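Local coordinates for N-acetylgalactosaminyltransferase 7 (Homo sapiens, PDB 6IWR), which belongs to the polypeptide GalNAc transferase family and joins a GT-A type glycosyltransferase domain to a ricin-type beta-trefoil lectin domain, at residues G159-T162 against L163-V167; R336-F339 against F340-G343. All blocks are in the same frame, centred on the assembly; numbering follows the deposited sequence.

In the fold
Both interactions are local contacts within single helices of the GT-A type glycosyltransferase domain, and they come in series along the chain. Interaction 1 forms the first turns of helix 160-173, the crossover helix between parallel strands 149-155 and 179-186. Interaction 2 is the short helix 336-342, which follows directly on strand 332-335. These strands belong to one mixed sheet: 149-155 pairs with 236-240, which pairs with 332-335. The two centres lie 29 Å apart, and the nearest atoms are about 17 Å apart, so the contacts do not touch. Helix 160-173 lies against strand 149-155 and helix 336-342 against strand 236-240, neighbouring strands of that sheet.

Interaction 1: G159-T162 against L163-V167; sequences GWST and LMRTV
The first turns of helix 160-173, the crossover helix of a beta-alpha-beta unit, carry a Met-aromatic contact between Trp160 and Met164 and are held by backbone bonds from the N-cap onward. Met164 CG lies over one face of the indole, toward its rim, 3.7 Å from Trp160 CE2. This is a CH-pi contact. The sulfur stands farther off, above the six-membered ring, with Met164 SD 4.7 Å from its centroid. Chi1 (-71°) and chi2 (-40°) of the methionine together place SD there. Tyr201 meets the indole edge-to-face, and Lys197 makes a cation-pi contact with it.

Gly159 sits at the N-cap. Its O accepts from Leu163 N at 3.0 Å. Next in order, Met164 N bonds Trp160 O at 2.9 Å. Arg165 N bonds Ser161 O. The same oxygen lies over the centre of one face of the Arg165 guanidinium. That group is tied to helix 117-122 through Ser120, which also bonds Ser161 OG, and its NH2 bonds Ser124 O.

Thr166 grips Thr162 O twice. Its backbone N is 3.2 Å from Thr162 O, and the hydroxyl, Thr166 OG1, donates to Thr162 O at 2.9 Å; the two donors arrive from opposite faces of the carbonyl plane.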
loop_
_atom_site.group_PDB
_atom_site.type_symbol
_atom_site.label_atom_id
_atom_site.label_comp_id
_atom_site.label_asym_id
_atom_site.label_seq_id
_atom_site.Cartn_x
_atom_site.Cartn_y
_atom_site.Cartn_z
ATOM N N GLY A 159 -1.772 6.495 23.581
ATOM C CA GLY A 159 -3.067 6.191 24.165
ATOM C C GLY A 159 -2.943 5.896 25.651
ATOM O O GLY A 159 -1.984 5.269 26.107
ATOM N N TRP A 160 -3.936 6.344 26.415
ATOM C CA TRP A 160 -3.851 6.244 27.867
ATOM C C TRP A 160 -3.623 4.804 28.333
ATOM O O TRP A 160 -2.761 4.531 29.175
ATOM C CB TRP A 160 -5.125 6.810 28.482
ATOM C CG TRP A 160 -5.243 6.561 29.931
ATOM C CD1 TRP A 160 -5.771 5.462 30.533
ATOM C CD2 TRP A 160 -4.814 7.440 30.983
ATOM N NE1 TRP A 160 -5.695 5.605 31.902
ATOM C CE2 TRP A 160 -5.107 6.811 32.197
ATOM C CE3 TRP A 160 -4.207 8.698 31.006
ATOM C CZ2 TRP A 160 -4.807 7.392 33.429
ATOM C CZ3 TRP A 160 -3.924 9.277 32.231
ATOM C CH2 TRP A 160 -4.226 8.627 33.420
ATOM N N SER A 161 -4.398 3.868 27.816
ATOM C CA SER A 161 -4.341 2.531 28.373
ATOM C C SER A 161 -3.101 1.780 27.920
ATOM O O SER A 161 -2.571 0.968 28.685
ATOM C CB SER A 161 -5.618 1.760 28.020
ATOM O OG SER A 161 -5.668 1.399 26.653
ATOM N N THR A 162 -2.604 2.035 26.715
ATOM C CA THR A 162 -1.322 1.443 26.360
ATOM C C THR A 162 -0.187 2.028 27.204
ATOM O O THR A 162 0.710 1.298 27.633
ATOM C CB THR A 162 -1.049 1.622 24.862
ATOM O OG1 THR A 162 -1.337 2.970 24.474
ATOM C CG2 THR A 162 -1.916 0.674 24.057
ATOM N N LEU A 163 -0.211 3.331 27.470
ATOM C CA LEU A 163 0.847 3.944 28.268
ATOM C C LEU A 163 0.823 3.416 29.696
ATOM O O LEU A 163 1.867 3.050 30.254
ATOM C CB LEU A 163 0.700 5.468 28.266
ATOM C CG LEU A 163 1.652 6.234 29.197
ATOM C CD1 LEU A 163 3.078 5.773 28.935
ATOM C CD2 LEU A 163 1.533 7.758 29.038
ATOM N N MET A 164 -0.369 3.352 30.297
ATOM C CA MET A 164 -0.433 2.983 31.702
ATOM C C MET A 164 -0.250 1.480 31.884
ATOM O O MET A 164 0.182 1.037 32.961
ATOM C CB MET A 164 -1.742 3.469 32.325
ATOM C CG MET A 164 -1.855 4.989 32.512
ATOM S SD MET A 164 -0.378 5.885 33.081
ATOM C CE MET A 164 0.047 4.991 34.537
ATOM N N ARG A 165 -0.523 0.684 30.846
ATOM C CA ARG A 165 -0.272 -0.749 30.972
ATOM C C ARG A 165 1.222 -1.039 30.946
ATOM O O ARG A 165 1.691 -1.948 31.644
ATOM C CB ARG A 165 -1.006 -1.531 29.883
ATOM C CG ARG A 165 -0.861 -3.067 29.982
ATOM C CD ARG A 165 -2.088 -3.839 29.402
ATOM N NE ARG A 165 -2.480 -3.290 28.108
ATOM C CZ ARG A 165 -3.651 -2.734 27.824
ATOM N NH1 ARG A 165 -3.845 -2.243 26.604
ATOM N NH2 ARG A 165 -4.630 -2.680 28.723
ATOM N N THR A 166 1.994 -0.269 30.168
ATOM C CA THR A 166 3.446 -0.402 30.226
ATOM C C THR A 166 3.926 -0.239 31.662
ATOM O O THR A 166 4.611 -1.107 32.220
ATOM C CB THR A 166 4.120 0.658 29.361
ATOM O OG1 THR A 166 3.491 0.738 28.078
ATOM C CG2 THR A 166 5.606 0.344 29.200
ATOM N N VAL A 167 3.545 0.894 32.263
ATOM C CA VAL A 167 3.928 1.221 33.627
ATOM C C VAL A 167 3.397 0.179 34.602
ATOM O O VAL A 167 4.141 -0.341 35.447
ATOM C CB VAL A 167 3.441 2.642 33.981
ATOM C CG1 VAL A 167 3.605 2.913 35.480
ATOM C CG2 VAL A 167 4.216 3.691 33.166
#

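Interaction 2: R336-F339 against F340-G343; sequences REFF and FELG
The backbone of helix 336-342 runs through consecutive i to i+4 bonds, from Phe340 N to Arg336 O, from Glu341 N to Glu337 O, and from Leu342 N to Phe338 O at 2.8 Å.

Arg336 and Phe340 pair along one side. Phe340 CE2 stands over the centre of the guanidinium face, 3.7 Å from Arg336 CZ. The two planes are 45° apart, so this is an inclined contact and not a flat stack. The arginine chain is extended from CG to NE, which carries the guanidinium out to the ring. Its NH2 bonds Ala228 O in helix 219-230, and Phe340 packs on that helix too. The Phe340 ring also turns an edge to the backbone carbonyl of Arg336.

Phe338 has two neighbours about one turn on. Leu342 CD2 lies over one face of its ring, toward the rim, in a CH-pi contact, 3.6 Å from Phe338 CE2. Glu341 OE1 comes to the ring edge, in plane, 3.7 Å from Phe338 CD1. The carboxylate is turned 78° from the ring and forms a salt bridge with Arg262. Phe55 meets Phe338 edge-to-face.

Gly343 leaves the helix with positive phi (57°). Phe338, Phe339 and Leu342 are buried, while Glu337 is exposed. The arrangement is that of a short helix following strand 332-335 of the GT-A domain sheet, with Phe339 and Leu342 packed on helix 355-365.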
loop_
_atom_site.group_PDB
_atom_site.type_symbol
_atom_site.label_atom_id
_atom_site.label_comp_id
_atom_site.label_asym_id
_atom_site.label_seq_id
_atom_site.Cartn_x
_atom_site.Cartn_y
_atom_site.Cartn_z
ATOM N N ARG A 336 24.247 3.762 33.910
ATOM C CA ARG A 336 23.988 5.156 33.624
ATOM C C ARG A 336 25.217 6.017 33.376
ATOM O O ARG A 336 25.218 6.861 32.512
ATOM C CB ARG A 336 23.136 5.752 34.729
ATOM C CG ARG A 336 22.562 7.096 34.379
ATOM C CD ARG A 336 22.077 7.790 35.611
ATOM N NE ARG A 336 21.577 9.107 35.319
ATOM C CZ ARG A 336 22.238 10.208 35.599
ATOM N NH1 ARG A 336 23.421 10.119 36.156
ATOM N NH2 ARG A 336 21.725 11.379 35.310
ATOM N N GLU A 337 26.253 5.813 34.163
ATOM C CA GLU A 337 27.486 6.532 33.978
ATOM C C GLU A 337 28.126 6.189 32.649
ATOM O O GLU A 337 28.662 7.046 31.978
ATOM C CB GLU A 337 28.437 6.206 35.114
ATOM C CG GLU A 337 28.824 7.397 35.955
ATOM C CD GLU A 337 30.081 7.153 36.753
ATOM O OE1 GLU A 337 30.175 6.095 37.410
ATOM O OE2 GLU A 337 30.972 8.023 36.726
ATOM N N PHE A 338 28.080 4.916 32.292
ATOM C CA PHE A 338 28.682 4.443 31.063
ATOM C C PHE A 338 28.047 5.038 29.820
ATOM O O PHE A 338 28.735 5.469 28.926
ATOM C CB PHE A 338 28.582 2.935 31.011
ATOM C CG PHE A 338 29.262 2.330 29.841
ATOM C CD1 PHE A 338 30.606 2.508 29.645
ATOM C CD2 PHE A 338 28.558 1.580 28.945
ATOM C CE1 PHE A 338 31.233 1.949 28.566
ATOM C CE2 PHE A 338 29.179 1.012 27.868
ATOM C CZ PHE A 338 30.515 1.201 27.678
ATOM N N PHE A 339 26.725 5.087 29.787
ATOM C CA PHE A 339 26.021 5.847 28.773
ATOM C C PHE A 339 26.519 7.289 28.739
ATOM O O PHE A 339 26.776 7.841 27.664
ATOM C CB PHE A 339 24.521 5.795 29.035
ATOM C CG PHE A 339 23.706 6.137 27.847
ATOM C CD1 PHE A 339 24.253 6.039 26.587
ATOM C CD2 PHE A 339 22.398 6.561 27.985
ATOM C CE1 PHE A 339 23.503 6.344 25.482
ATOM C CE2 PHE A 339 21.637 6.873 26.885
ATOM C CZ PHE A 339 22.188 6.761 25.628
ATOM N N PHE A 340 26.686 7.922 29.905
ATOM C CA PHE A 340 27.242 9.272 29.861
ATOM C C PHE A 340 28.686 9.258 29.376
ATOM O O PHE A 340 29.066 10.093 28.544
ATOM C CB PHE A 340 27.102 9.977 31.207
ATOM C CG PHE A 340 25.747 10.547 31.413
ATOM C CD1 PHE A 340 25.431 11.820 30.954
ATOM C CD2 PHE A 340 24.749 9.781 31.992
ATOM C CE1 PHE A 340 24.148 12.336 31.103
ATOM C CE2 PHE A 340 23.480 10.284 32.144
ATOM C CZ PHE A 340 23.175 11.572 31.703
ATOM N N GLU A 341 29.468 8.260 29.752
ATOM C CA GLU A 341 30.832 8.189 29.249
ATOM C C GLU A 341 30.829 8.082 27.719
ATOM O O GLU A 341 31.689 8.642 27.049
ATOM C CB GLU A 341 31.588 7.030 29.892
ATOM C CG GLU A 341 31.884 7.257 31.364
ATOM C CD GLU A 341 32.601 6.091 32.004
ATOM O OE1 GLU A 341 32.041 4.979 32.011
ATOM O OE2 GLU A 341 33.723 6.288 32.506
ATOM N N LEU A 342 29.891 7.318 27.177
ATOM C CA LEU A 342 29.613 7.318 25.746
ATOM C C LEU A 342 29.081 8.695 25.371
ATOM O O LEU A 342 29.379 9.229 24.312
ATOM C CB LEU A 342 28.636 6.204 25.377
ATOM C CG LEU A 342 29.225 4.818 25.087
ATOM C CD1 LEU A 342 30.663 4.671 25.560
ATOM C CD2 LEU A 342 28.354 3.723 25.676
ATOM N N GLY A 343 28.290 9.253 26.281
ATOM C CA GLY A 343 27.870 10.640 26.248
ATOM C C GLY A 343 27.146 11.328 25.110
ATOM O O GLY A 343 27.594 12.383 24.680
#